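DUF411 domain-containing protein (Pseudomonas aeruginosa, PDB 6WIS) binds a cysteine-bridged cluster of four copper ions and probably takes part in bacterial copper resistance. Local coordinates at residues Y49-C54 with G84-G89; K62-H67 with L74-R79; H67-D72 with Y106-L111. All blocks are in the same frame, centred on the assembly; numbering follows the deposited sequence.

Contact 1: Y49-C54 with G84-G89; sequences YSMGSC and GAAVPG. With CU (copper (II) ion), chain C; CU (copper (II) ion), chain D.
Met-51, modelled as selenomethionine, and Pro-88 lie side by side with their side chains running the same way, and the closest touch is between Met-51 CG and Pro-88 CG, 3.6 Å apart. The methionine therefore meets the proline ring with the root of its chain; beyond CG the chain leads away from the ring and packs on Leu-111. Ala-86, on strand 84-86, turns its CB toward the loop and lies 3.9 Å from Met-51 O. This small methyl lets the loop come close, and Met-51 O, covered here, has no polar partner.

Beyond the apolar patch two hydrogen bonds take over. Gly-89 N donates to Gly-52 O at 3.0 Å in a nearly straight bond (178° at the hydrogen). The side chain of Ser-53, whose CB points toward the other segment, adds a second bond: with OG anti to its own nitrogen (chi1 -173°), the hydroxyl donates to Gly-89 O at 2.5 Å, a length so short that its exact value is doubtful. Gly-89, at positive phi, suits a turn that offers both backbone groups to the loop.

The next residue, Cys-54, bridges two copper ions through SG, at 2.3 Å from each. Gripping Gly-52 and Ser-53 through the backbone of Gly-89 thus restrains the chain immediately before a cluster thiolate, which is consistent with a preset position for that ligand.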
ATOM      1  N   TYR A  49      -0.119  13.888   3.164  1.00 35.30           N
ATOM      2  CA  TYR A  49       1.076  14.476   2.587  1.00 37.25           C
ATOM      3  C   TYR A  49       2.350  13.665   2.829  1.00 47.31           C
ATOM      4  O   TYR A  49       2.930  13.122   1.878  1.00 53.08           O
ATOM      5  CB  TYR A  49       1.184  15.908   3.139  1.00 42.16           C
ATOM      6  CG  TYR A  49       2.303  16.737   2.579  1.00 40.07           C
ATOM      7  CD1 TYR A  49       2.445  16.920   1.208  1.00 46.08           C
ATOM      8  CD2 TYR A  49       3.208  17.364   3.425  1.00 46.84           C
ATOM      9  CE1 TYR A  49       3.482  17.691   0.687  1.00 38.31           C
ATOM     10  CE2 TYR A  49       4.242  18.137   2.918  1.00 47.73           C
ATOM     11  CZ  TYR A  49       4.374  18.298   1.555  1.00 38.59           C
ATOM     12  OH  TYR A  49       5.404  19.061   1.062  1.00 48.25           O
ATOM     13  N   SER A  50       2.795  13.544   4.082  1.00 44.56           N
ATOM     14  CA  SER A  50       4.046  12.845   4.364  1.00 42.17           C
ATOM     15  C   SER A  50       3.834  11.369   4.679  1.00 47.22           C
ATOM     16  O   SER A  50       4.605  10.771   5.450  1.00 41.84           O
ATOM     17  CB  SER A  50       4.796  13.528   5.506  1.00 43.54           C
ATOM     18  OG  SER A  50       4.308  13.043   6.752  1.00 60.62           O
HETATM   19  N   MSE A  51       2.829  10.784   4.055  1.00 41.02           N
HETATM   20  CA  MSE A  51       2.593   9.342   4.233  1.00 37.92           C
HETATM   21  C   MSE A  51       2.673   8.696   2.854  1.00 32.74           C
HETATM   22  O   MSE A  51       2.368   7.543   2.759  1.00 29.80           O
HETATM   23  CB  MSE A  51       1.231   9.111   4.872  1.00 37.20           C
HETATM   24  CG  MSE A  51       1.338   8.495   6.233  1.00 53.77           C
HETATM   25 SE   MSE A  51      -0.361   8.251   7.113  0.62 54.17          SE
HETATM   26  CE  MSE A  51      -0.130   9.016   8.878  1.00 34.95           C
ATOM     27  N   GLY A  52       3.084   9.466   1.849  1.00 30.23           N
ATOM     28  CA  GLY A  52       3.160   8.951   0.498  1.00 27.82           C
ATOM     29  C   GLY A  52       4.285   7.951   0.312  1.00 28.76           C
ATOM     30  O   GLY A  52       5.254   7.877   1.068  1.00 30.14           O
ATOM     31  N   SER A  53       4.160   7.168  -0.751  1.00 27.79           N
ATOM     32  CA  SER A  53       5.140   6.147  -1.067  1.00 25.68           C
ATOM     33  C   SER A  53       5.273   6.151  -2.579  1.00 26.90           C
ATOM     34  O   SER A  53       4.918   7.133  -3.241  1.00 27.76           O
ATOM     35  CB  SER A  53       4.706   4.800  -0.456  1.00 26.83           C
ATOM     36  OG  SER A  53       5.695   3.801  -0.599  1.00 25.40           O
ATOM     37  N   CYS A  54       5.770   5.042  -3.138  1.00 24.12           N
ATOM     38  CA  CYS A  54       6.075   4.933  -4.565  1.00 23.74           C
ATOM     39  C   CYS A  54       4.900   4.424  -5.407  1.00 26.50           C
ATOM     40  O   CYS A  54       4.977   4.435  -6.648  1.00 20.46           O
ATOM     41  CB  CYS A  54       7.272   3.987  -4.730  1.00 25.58           C
ATOM     42  SG  CYS A  54       7.013   2.474  -3.725  1.00 27.53           S
ATOM     43  N   GLY A  84      -8.078   3.531   4.578  1.00 32.54           N
ATOM     44  CA  GLY A  84      -6.816   3.277   3.905  1.00 30.10           C
ATOM     45  C   GLY A  84      -5.762   2.849   4.906  1.00 27.21           C
ATOM     46  O   GLY A  84      -5.935   2.981   6.120  1.00 27.58           O
ATOM     47  N   ALA A  85      -4.683   2.277   4.367  1.00 24.72           N
ATOM     48  CA  ALA A  85      -3.501   1.956   5.158  1.00 27.36           C
ATOM     49  C   ALA A  85      -2.273   2.308   4.334  1.00 25.38           C
ATOM     50  O   ALA A  85      -2.291   2.193   3.108  1.00 23.15           O
ATOM     51  CB  ALA A  85      -3.456   0.493   5.567  1.00 24.78           C
ATOM     52  N   ALA A  86      -1.223   2.767   5.016  1.00 23.15           N
ATOM     53  CA  ALA A  86      -0.005   3.250   4.375  1.00 28.76           C
ATOM     54  C   ALA A  86       1.213   2.657   5.061  1.00 24.45           C
ATOM     55  O   ALA A  86       1.250   2.546   6.301  1.00 24.96           O
ATOM     56  CB  ALA A  86       0.113   4.806   4.433  1.00 21.79           C
ATOM     57  N   VAL A  87       2.204   2.286   4.251  1.00 24.15           N
ATOM     58  CA  VAL A  87       3.594   2.173   4.692  1.00 24.90           C
ATOM     59  C   VAL A  87       4.357   3.314   4.025  1.00 25.45           C
ATOM     60  O   VAL A  87       4.706   3.217   2.840  1.00 25.60           O
ATOM     61  CB  VAL A  87       4.223   0.819   4.342  1.00 26.23           C
ATOM     62  CG1 VAL A  87       5.706   0.834   4.735  1.00 24.83           C
ATOM     63  CG2 VAL A  87       3.459  -0.339   5.018  1.00 20.99           C
ATOM     64  N   PRO A  88       4.595   4.424   4.717  1.00 23.05           N
ATOM     65  CA  PRO A  88       5.222   5.579   4.056  1.00 24.89           C
ATOM     66  C   PRO A  88       6.633   5.259   3.578  1.00 25.29           C
ATOM     67  O   PRO A  88       7.324   4.403   4.136  1.00 25.83           O
ATOM     68  CB  PRO A  88       5.238   6.648   5.154  1.00 25.47           C
ATOM     69  CG  PRO A  88       4.154   6.235   6.095  1.00 30.31           C
ATOM     70  CD  PRO A  88       4.168   4.730   6.091  1.00 23.62           C
ATOM     71  N   GLY A  89       7.058   5.950   2.527  1.00 26.68           N
ATOM     72  CA  GLY A  89       8.422   5.727   2.082  1.00 25.18           C
ATOM     73  C   GLY A  89       8.606   4.354   1.456  1.00 30.12           C
ATOM     74  O   GLY A  89       7.684   3.766   0.866  1.00 29.48           O
TER
HETATM   75 CU    CU C 201       5.918   1.269  -5.289  1.00 23.20          CU
HETATM   76 CU    CU D 202       8.421   0.695  -4.049  1.00 26.31          CU

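Contact 2: K62-H67 with L74-R79. With CU (copper (II) ion), chain D; ZN (zinc ion), chain N.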
ATOM      1  N   LYS A  62     -10.863   1.587  -0.644  1.00 37.55           N
ATOM      2  CA  LYS A  62      -9.867   2.046   0.319  1.00 31.95           C
ATOM      3  C   LYS A  62      -8.488   2.080  -0.334  1.00 32.62           C
ATOM      4  O   LYS A  62      -8.197   1.277  -1.231  1.00 29.04           O
ATOM      5  CB  LYS A  62      -9.849   1.130   1.538  1.00 32.22           C
ATOM      6  CG  LYS A  62     -11.249   0.858   2.110  1.00 32.83           C
ATOM      7  CD  LYS A  62     -11.165   0.073   3.408  1.00 33.09           C
ATOM      8  CE  LYS A  62     -12.565  -0.071   4.044  1.00 27.87           C
ATOM      9  NZ  LYS A  62     -12.386  -0.660   5.389  1.00 36.11           N
ATOM     10  N   PHE A  63      -7.640   3.015   0.103  1.00 29.27           N
ATOM     11  CA  PHE A  63      -6.313   3.140  -0.501  1.00 29.38           C
ATOM     12  C   PHE A  63      -5.285   2.289   0.245  1.00 27.48           C
ATOM     13  O   PHE A  63      -5.397   2.041   1.446  1.00 25.76           O
ATOM     14  CB  PHE A  63      -5.838   4.606  -0.572  1.00 25.71           C
ATOM     15  CG  PHE A  63      -5.570   5.270   0.770  1.00 26.94           C
ATOM     16  CD1 PHE A  63      -4.406   5.007   1.482  1.00 24.38           C
ATOM     17  CD2 PHE A  63      -6.452   6.225   1.264  1.00 28.41           C
ATOM     18  CE1 PHE A  63      -4.162   5.630   2.681  1.00 30.54           C
ATOM     19  CE2 PHE A  63      -6.210   6.864   2.454  1.00 29.82           C
ATOM     20  CZ  PHE A  63      -5.069   6.572   3.167  1.00 28.64           C
ATOM     21  N   VAL A  64      -4.272   1.851  -0.495  1.00 26.88           N
ATOM     22  CA  VAL A  64      -3.187   1.009   0.009  1.00 20.73           C
ATOM     23  C   VAL A  64      -1.925   1.717  -0.460  1.00 24.71           C
ATOM     24  O   VAL A  64      -1.593   1.668  -1.646  1.00 23.69           O
ATOM     25  CB  VAL A  64      -3.251  -0.425  -0.536  1.00 23.57           C
ATOM     26  CG1 VAL A  64      -2.049  -1.251  -0.039  1.00 19.87           C
ATOM     27  CG2 VAL A  64      -4.618  -1.119  -0.149  1.00 21.70           C
ATOM     28  N   GLU A  65      -1.270   2.443   0.435  1.00 26.26           N
ATOM     29  CA  GLU A  65      -0.155   3.304   0.068  1.00 24.63           C
ATOM     30  C   GLU A  65       1.145   2.575   0.374  1.00 24.06           C
ATOM     31  O   GLU A  65       1.422   2.250   1.531  1.00 22.74           O
ATOM     32  CB  GLU A  65      -0.223   4.634   0.823  1.00 25.38           C
ATOM     33  CG  GLU A  65       0.861   5.633   0.428  1.00 22.38           C
ATOM     34  CD  GLU A  65       0.683   6.169  -0.993  1.00 30.98           C
ATOM     35  OE1 GLU A  65      -0.405   5.931  -1.556  1.00 31.71           O
ATOM     36  OE2 GLU A  65       1.619   6.824  -1.546  1.00 26.44           O
ATOM     37  N   GLY A  66       1.924   2.298  -0.653  1.00 24.66           N
ATOM     38  CA  GLY A  66       3.215   1.686  -0.403  1.00 21.90           C
ATOM     39  C   GLY A  66       3.190   0.175  -0.193  1.00 25.88           C
ATOM     40  O   GLY A  66       2.246  -0.553  -0.548  1.00 23.27           O
ATOM     41  N   HIS A  67       4.288  -0.304   0.381  1.00 22.68           N
ATOM     42  CA  HIS A  67       4.582  -1.736   0.446  1.00 24.77           C
ATOM     43  C   HIS A  67       3.880  -2.407   1.636  1.00 26.35           C
ATOM     44  O   HIS A  67       4.505  -2.984   2.523  1.00 23.94           O
ATOM     45  CB  HIS A  67       6.096  -1.918   0.473  1.00 24.47           C
ATOM     46  CG  HIS A  67       6.748  -1.572  -0.833  1.00 22.94           C
ATOM     47  ND1 HIS A  67       6.992  -2.512  -1.812  1.00 24.55           N
ATOM     48  CD2 HIS A  67       7.144  -0.386  -1.348  1.00 20.60           C
ATOM     49  CE1 HIS A  67       7.519  -1.922  -2.870  1.00 26.88           C
ATOM     50  NE2 HIS A  67       7.620  -0.630  -2.619  1.00 21.12           N
ATOM     51  N   LEU A  74      -5.772  -7.428   3.965  1.00 26.87           N
ATOM     52  CA  LEU A  74      -6.985  -8.128   4.399  1.00 31.89           C
ATOM     53  C   LEU A  74      -7.547  -7.522   5.691  1.00 36.43           C
ATOM     54  O   LEU A  74      -8.768  -7.368   5.826  1.00 35.61           O
ATOM     55  CB  LEU A  74      -6.716  -9.636   4.577  1.00 24.40           C
ATOM     56  CG  LEU A  74      -6.159 -10.458   3.396  1.00 30.97           C
ATOM     57  CD1 LEU A  74      -5.910 -11.944   3.783  1.00 32.80           C
ATOM     58  CD2 LEU A  74      -7.031 -10.367   2.120  1.00 31.03           C
ATOM     59  N   LYS A  75      -6.678  -7.147   6.646  1.00 29.81           N
ATOM     60  CA  LYS A  75      -7.168  -6.496   7.869  1.00 32.98           C
ATOM     61  C   LYS A  75      -7.791  -5.146   7.566  1.00 37.37           C
ATOM     62  O   LYS A  75      -8.801  -4.764   8.180  1.00 36.44           O
ATOM     63  CB  LYS A  75      -6.041  -6.307   8.895  1.00 35.94           C
ATOM     64  CG  LYS A  75      -5.341  -7.592   9.304  1.00 40.49           C
ATOM     65  CD  LYS A  75      -4.172  -7.314  10.256  1.00 48.09           C
ATOM     66  N   LEU A  76      -7.182  -4.393   6.645  1.00 30.20           N
ATOM     67  CA  LEU A  76      -7.755  -3.127   6.207  1.00 33.28           C
ATOM     68  C   LEU A  76      -9.177  -3.315   5.696  1.00 31.40           C
ATOM     69  O   LEU A  76     -10.082  -2.551   6.055  1.00 33.04           O
ATOM     70  CB  LEU A  76      -6.866  -2.506   5.122  1.00 27.76           C
ATOM     71  CG  LEU A  76      -7.413  -1.286   4.384  1.00 27.48           C
ATOM     72  CD1 LEU A  76      -7.602  -0.114   5.369  1.00 25.77           C
ATOM     73  CD2 LEU A  76      -6.466  -0.883   3.227  1.00 24.95           C
ATOM     74  N   ARG A  77      -9.390  -4.343   4.875  1.00 32.12           N
ATOM     75  CA  ARG A  77     -10.693  -4.574   4.263  1.00 35.99           C
ATOM     76  C   ARG A  77     -11.782  -4.804   5.296  1.00 40.27           C
ATOM     77  O   ARG A  77     -12.937  -4.429   5.067  1.00 40.00           O
ATOM     78  CB  ARG A  77     -10.632  -5.771   3.322  1.00 34.27           C
ATOM     79  CG  ARG A  77      -9.849  -5.503   2.074  1.00 32.59           C
ATOM     80  CD  ARG A  77      -9.944  -6.636   1.072  1.00 35.63           C
ATOM     81  NE  ARG A  77     -11.234  -6.693   0.392  1.00 36.75           N
ATOM     82  CZ  ARG A  77     -12.097  -7.698   0.527  1.00 42.18           C
ATOM     83  NH1 ARG A  77     -11.808  -8.710   1.328  1.00 41.68           N
ATOM     84  NH2 ARG A  77     -13.242  -7.687  -0.131  1.00 39.44           N
ATOM     85  N   GLU A  78     -11.447  -5.405   6.435  1.00 36.75           N
ATOM     86  CA  GLU A  78     -12.477  -5.764   7.394  1.00 44.10           C
ATOM     87  C   GLU A  78     -12.649  -4.752   8.524  1.00 46.05           C
ATOM     88  O   GLU A  78     -13.453  -4.990   9.420  1.00 46.82           O
ATOM     89  CB  GLU A  78     -12.208  -7.160   7.951  1.00 41.05           C
ATOM     90  CG  GLU A  78     -11.076  -7.301   8.925  1.00 47.65           C
ATOM     91  CD  GLU A  78     -10.619  -8.750   9.016  1.00 54.16           C
ATOM     92  OE1 GLU A  78     -10.984  -9.535   8.108  1.00 55.55           O
ATOM     93  OE2 GLU A  78      -9.904  -9.103   9.980  1.00 61.41           O
ATOM     94  N   ARG A  79     -11.963  -3.614   8.484  1.00 38.25           N
ATOM     95  CA  ARG A  79     -12.119  -2.586   9.509  1.00 37.60           C
ATOM     96  C   ARG A  79     -12.966  -1.464   8.915  1.00 47.54           C
ATOM     97  O   ARG A  79     -12.477  -0.640   8.133  1.00 38.34           O
ATOM     98  CB  ARG A  79     -10.762  -2.091  10.004  1.00 40.14           C
ATOM     99  CG  ARG A  79      -9.982  -3.124  10.815  1.00 41.86           C
ATOM    100  CD  ARG A  79     -10.191  -2.913  12.322  1.00 44.61           C
ATOM    101  NE  ARG A  79     -10.078  -1.500  12.653  1.00 37.36           N
ATOM    102  CZ  ARG A  79      -8.973  -0.918  13.119  1.00 48.66           C
ATOM    103  NH1 ARG A  79      -7.877  -1.638  13.341  1.00 40.51           N
ATOM    104  NH2 ARG A  79      -8.968   0.387  13.368  1.00 43.51           N
TER
HETATM  105 CU    CU D 202       8.421   0.695  -4.049  1.00 26.31          CU
HETATM  106 ZN    ZN N 212      -9.902 -11.280   9.755  1.00 84.81          ZN
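Strand 62-65 and helix 70-77 are the first two elements of a beta-alpha-beta unit completed by strand 84-86, and here the last turn of the helix settles on the strand. Leu-76 is the residue it presents. Its CG lies anti to the backbone nitrogen (chi1 171°), which directs the two methyls at the sheet: CD2 comes within 3.6 Å of Phe-63 O and within 3.9 Å of Val-64 CG2, the two side chains crossing obliquely. A branched leucine suits this place because its other methyl, CD1, can at the same time lie against the chain of Lys-62, 4.1 Å from CD.

Lys-62 and Leu-76 slide past each other in opposite directions. Fully extended beyond CG, the lysine runs its methylenes along the leucine and delivers NZ to the helix end, where it donates to Leu-76 O at 3.1 Å. The same carbonyl accepts from Arg-79 N at 3.3 Å, and the two donors arrive from opposite faces of its plane. Lys-62 NZ also lies 2.7 Å from Arg-79 O and is hydrogen-bonded to Leu-82 O in the stretch leading to strand 84-86. An ammonium group among carbonyls at the C-terminal end of a helix probably gains from the negative end of the helix dipole.

A long aliphatic chain ending in a charge thus covers the leucine and ties together strand, helix end and return connection. That lysine is a particular of this contact; the apolar helix face laid on parallel strands is what marks a beta-alpha-beta crossover.

Contact 3: H67-D72 with Y106-L111. With CU (copper (II) ion), chain D.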
ATOM      1  N   HIS A  67       4.288  -0.304   0.381  1.00 22.68           N
ATOM      2  CA  HIS A  67       4.582  -1.736   0.446  1.00 24.77           C
ATOM      3  C   HIS A  67       3.880  -2.407   1.636  1.00 26.35           C
ATOM      4  O   HIS A  67       4.505  -2.984   2.523  1.00 23.94           O
ATOM      5  CB  HIS A  67       6.096  -1.918   0.473  1.00 24.47           C
ATOM      6  CG  HIS A  67       6.748  -1.572  -0.833  1.00 22.94           C
ATOM      7  ND1 HIS A  67       6.992  -2.512  -1.812  1.00 24.55           N
ATOM      8  CD2 HIS A  67       7.144  -0.386  -1.348  1.00 20.60           C
ATOM      9  CE1 HIS A  67       7.519  -1.922  -2.870  1.00 26.88           C
ATOM     10  NE2 HIS A  67       7.620  -0.630  -2.619  1.00 21.12           N
ATOM     11  N   VAL A  68       2.547  -2.331   1.623  1.00 27.18           N
ATOM     12  CA  VAL A  68       1.720  -2.977   2.661  1.00 23.12           C
ATOM     13  C   VAL A  68       1.697  -4.484   2.425  1.00 24.03           C
ATOM     14  O   VAL A  68       1.398  -4.925   1.300  1.00 23.51           O
ATOM     15  CB  VAL A  68       0.296  -2.419   2.638  1.00 24.89           C
ATOM     16  CG1 VAL A  68      -0.533  -3.075   3.762  1.00 19.92           C
ATOM     17  CG2 VAL A  68       0.269  -0.860   2.766  1.00 23.99           C
ATOM     18  N   PRO A  69       1.978  -5.310   3.432  1.00 22.93           N
ATOM     19  CA  PRO A  69       1.886  -6.763   3.234  1.00 23.45           C
ATOM     20  C   PRO A  69       0.454  -7.198   2.945  1.00 26.12           C
ATOM     21  O   PRO A  69      -0.507  -6.601   3.436  1.00 20.48           O
ATOM     22  CB  PRO A  69       2.380  -7.331   4.576  1.00 25.23           C
ATOM     23  CG  PRO A  69       3.326  -6.245   5.095  1.00 28.18           C
ATOM     24  CD  PRO A  69       2.594  -4.969   4.730  1.00 24.65           C
ATOM     25  N   ALA A  70       0.329  -8.285   2.175  1.00 25.58           N
ATOM     26  CA  ALA A  70      -0.985  -8.797   1.784  1.00 25.37           C
ATOM     27  C   ALA A  70      -1.898  -9.028   2.988  1.00 29.98           C
ATOM     28  O   ALA A  70      -3.078  -8.657   2.962  1.00 28.82           O
ATOM     29  CB  ALA A  70      -0.822 -10.090   0.982  1.00 26.49           C
ATOM     30  N   ALA A  71      -1.370  -9.644   4.053  1.00 26.36           N
ATOM     31  CA  ALA A  71      -2.186  -9.944   5.235  1.00 30.45           C
ATOM     32  C   ALA A  71      -2.742  -8.685   5.891  1.00 28.79           C
ATOM     33  O   ALA A  71      -3.850  -8.703   6.445  1.00 27.86           O
ATOM     34  CB  ALA A  71      -1.379 -10.742   6.266  1.00 33.28           C
ATOM     35  N   ASP A  72      -2.015  -7.577   5.823  1.00 26.32           N
ATOM     36  CA  ASP A  72      -2.532  -6.346   6.404  1.00 29.95           C
ATOM     37  C   ASP A  72      -3.524  -5.654   5.492  1.00 24.80           C
ATOM     38  O   ASP A  72      -4.362  -4.900   5.990  1.00 28.26           O
ATOM     39  CB  ASP A  72      -1.374  -5.408   6.757  1.00 26.79           C
ATOM     40  CG  ASP A  72      -0.384  -6.062   7.704  1.00 32.59           C
ATOM     41  OD1 ASP A  72      -0.848  -6.728   8.647  1.00 32.30           O
ATOM     42  OD2 ASP A  72       0.851  -5.939   7.517  1.00 32.91           O
ATOM     43  N   TYR A 106       9.308  -0.730  10.445  1.00 28.96           N
ATOM     44  CA  TYR A 106       8.212   0.041   9.856  1.00 28.71           C
ATOM     45  C   TYR A 106       6.884  -0.409  10.447  1.00 27.89           C
ATOM     46  O   TYR A 106       6.777  -1.476  11.053  1.00 28.39           O
ATOM     47  CB  TYR A 106       8.183  -0.070   8.316  1.00 28.21           C
ATOM     48  CG  TYR A 106       7.752  -1.427   7.750  1.00 30.50           C
ATOM     49  CD1 TYR A 106       8.675  -2.458   7.588  1.00 30.65           C
ATOM     50  CD2 TYR A 106       6.429  -1.654   7.345  1.00 30.59           C
ATOM     51  CE1 TYR A 106       8.287  -3.689   7.068  1.00 34.51           C
ATOM     52  CE2 TYR A 106       6.022  -2.891   6.821  1.00 26.74           C
ATOM     53  CZ  TYR A 106       6.957  -3.893   6.683  1.00 32.64           C
ATOM     54  OH  TYR A 106       6.585  -5.105   6.162  1.00 32.05           O
ATOM     55  N   GLN A 107       5.877   0.438  10.265  1.00 27.09           N
ATOM     56  CA  GLN A 107       4.509   0.153  10.664  1.00 31.62           C
ATOM     57  C   GLN A 107       3.591   0.289   9.454  1.00 29.64           C
ATOM     58  O   GLN A 107       3.856   1.065   8.527  1.00 27.88           O
ATOM     59  CB  GLN A 107       4.031   1.109  11.771  1.00 30.41           C
ATOM     60  CG  GLN A 107       4.999   1.271  12.955  1.00 32.80           C
ATOM     61  CD  GLN A 107       4.618   2.431  13.876  1.00 35.27           C
ATOM     62  OE1 GLN A 107       4.406   3.557  13.424  1.00 44.10           O
ATOM     63  NE2 GLN A 107       4.527   2.156  15.165  1.00 36.45           N
ATOM     64  N   VAL A 108       2.522  -0.484   9.459  1.00 24.36           N
ATOM     65  CA  VAL A 108       1.398  -0.251   8.565  1.00 24.81           C
ATOM     66  C   VAL A 108       0.393   0.613   9.324  1.00 27.51           C
ATOM     67  O   VAL A 108      -0.110   0.219  10.381  1.00 30.00           O
ATOM     68  CB  VAL A 108       0.761  -1.575   8.112  1.00 26.74           C
ATOM     69  CG1 VAL A 108      -0.485  -1.275   7.273  1.00 26.10           C
ATOM     70  CG2 VAL A 108       1.780  -2.420   7.330  1.00 23.64           C
ATOM     71  N   VAL A 109       0.124   1.803   8.812  1.00 26.98           N
ATOM     72  CA  VAL A 109      -0.658   2.803   9.524  1.00 30.48           C
ATOM     73  C   VAL A 109      -2.051   2.879   8.893  1.00 31.23           C
ATOM     74  O   VAL A 109      -2.208   3.299   7.740  1.00 30.84           O
ATOM     75  CB  VAL A 109       0.050   4.161   9.510  1.00 32.09           C
ATOM     76  CG1 VAL A 109      -0.745   5.193  10.322  1.00 43.41           C
ATOM     77  CG2 VAL A 109       1.488   4.022  10.036  1.00 28.98           C
ATOM     78  N   GLY A 110      -3.072   2.480   9.643  1.00 30.74           N
ATOM     79  CA  GLY A 110      -4.428   2.647   9.171  1.00 31.66           C
ATOM     80  C   GLY A 110      -4.932   4.055   9.429  1.00 39.82           C
ATOM     81  O   GLY A 110      -4.520   4.724  10.373  1.00 39.19           O
ATOM     82  N   LEU A 111      -5.804   4.525   8.546  1.00 35.70           N
ATOM     83  CA  LEU A 111      -6.338   5.898   8.685  1.00 36.81           C
ATOM     84  C   LEU A 111      -7.861   5.927   8.654  1.00 32.96           C
ATOM     85  O   LEU A 111      -8.425   5.285   7.805  1.00 33.98           O
ATOM     86  CB  LEU A 111      -5.822   6.704   7.503  1.00 40.80           C
ATOM     87  CG  LEU A 111      -4.333   6.970   7.557  1.00 44.13           C
ATOM     88  CD1 LEU A 111      -3.869   7.626   6.274  1.00 59.32           C
ATOM     89  CD2 LEU A 111      -4.014   7.820   8.763  1.00 42.20           C
TER
HETATM   90 CU    CU D 202       8.421   0.695  -4.049  1.00 26.31          CU
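Val-108 and Val-68 both hold CG1 anti to the backbone nitrogen (chi1 175° and -178°), and these two methyls meet 3.9 Å apart with the side chains at about a right angle. The same torsion of Val-108 sets its second branch, CG2, against the start of helix 70-77. There Pro-69, the N-cap residue, meets the end of the valine with the CD corner of its ring, 3.7 Å from Val-108 CG2. Asp-72, one turn on, crosses that methyl with OD2 at 3.6 Å, while this carboxylate oxygen has its polar partner in Tyr-123 OH on strand 117-123.

Tyr-106 takes the place two residues earlier on the same side of strand 106-111. Its chain approaches Pro-69 from the opposite direction, so that Tyr-106 OH ends 3.6 Å from Pro-69 CG, while its ring stacks with that of Tyr-123. Beta-branched valine suits a strand and offers one methyl to Val-68 in the preceding loop and one to the helix start; proline suits the N-cap, where the helix needs no N-H from it.

Just ahead, the end of the His-67 side chain leads away from the strand, and NE2 binds copper at 2.1 Å; ND1 is hydrogen-bonded to Pro-95 O. The contact is mostly apolar, with two oxygens lying against carbon, of which Asp-72 OD2 is satisfied by Tyr-123: van der Waals packing seats the helix start on the sheet, while the neighbouring histidine serves the metal.

How the contacts relate
Following the chain, the loop before strand 55-59 comes first, and contact 1 joins it to the segment 84-89, closing a loop that wholly contains contact 2. Within it, strand 62-65 leads to helix 70-77, and contact 2 folds the helix end back onto that strand. Contact 3 pairs the helix start with the later strand 106-111, so it crosses both others. Strand 84-86 lies in the sheet between strands 62-65 and 106-111, so all three contacts reach neighbouring strands. Glu-65 links contacts 1 and 2 through Ser-53 N and Val-87 N. Cys-54 of contact 1 and His-67, shared by contacts 2 and 3, bind the same copper ion.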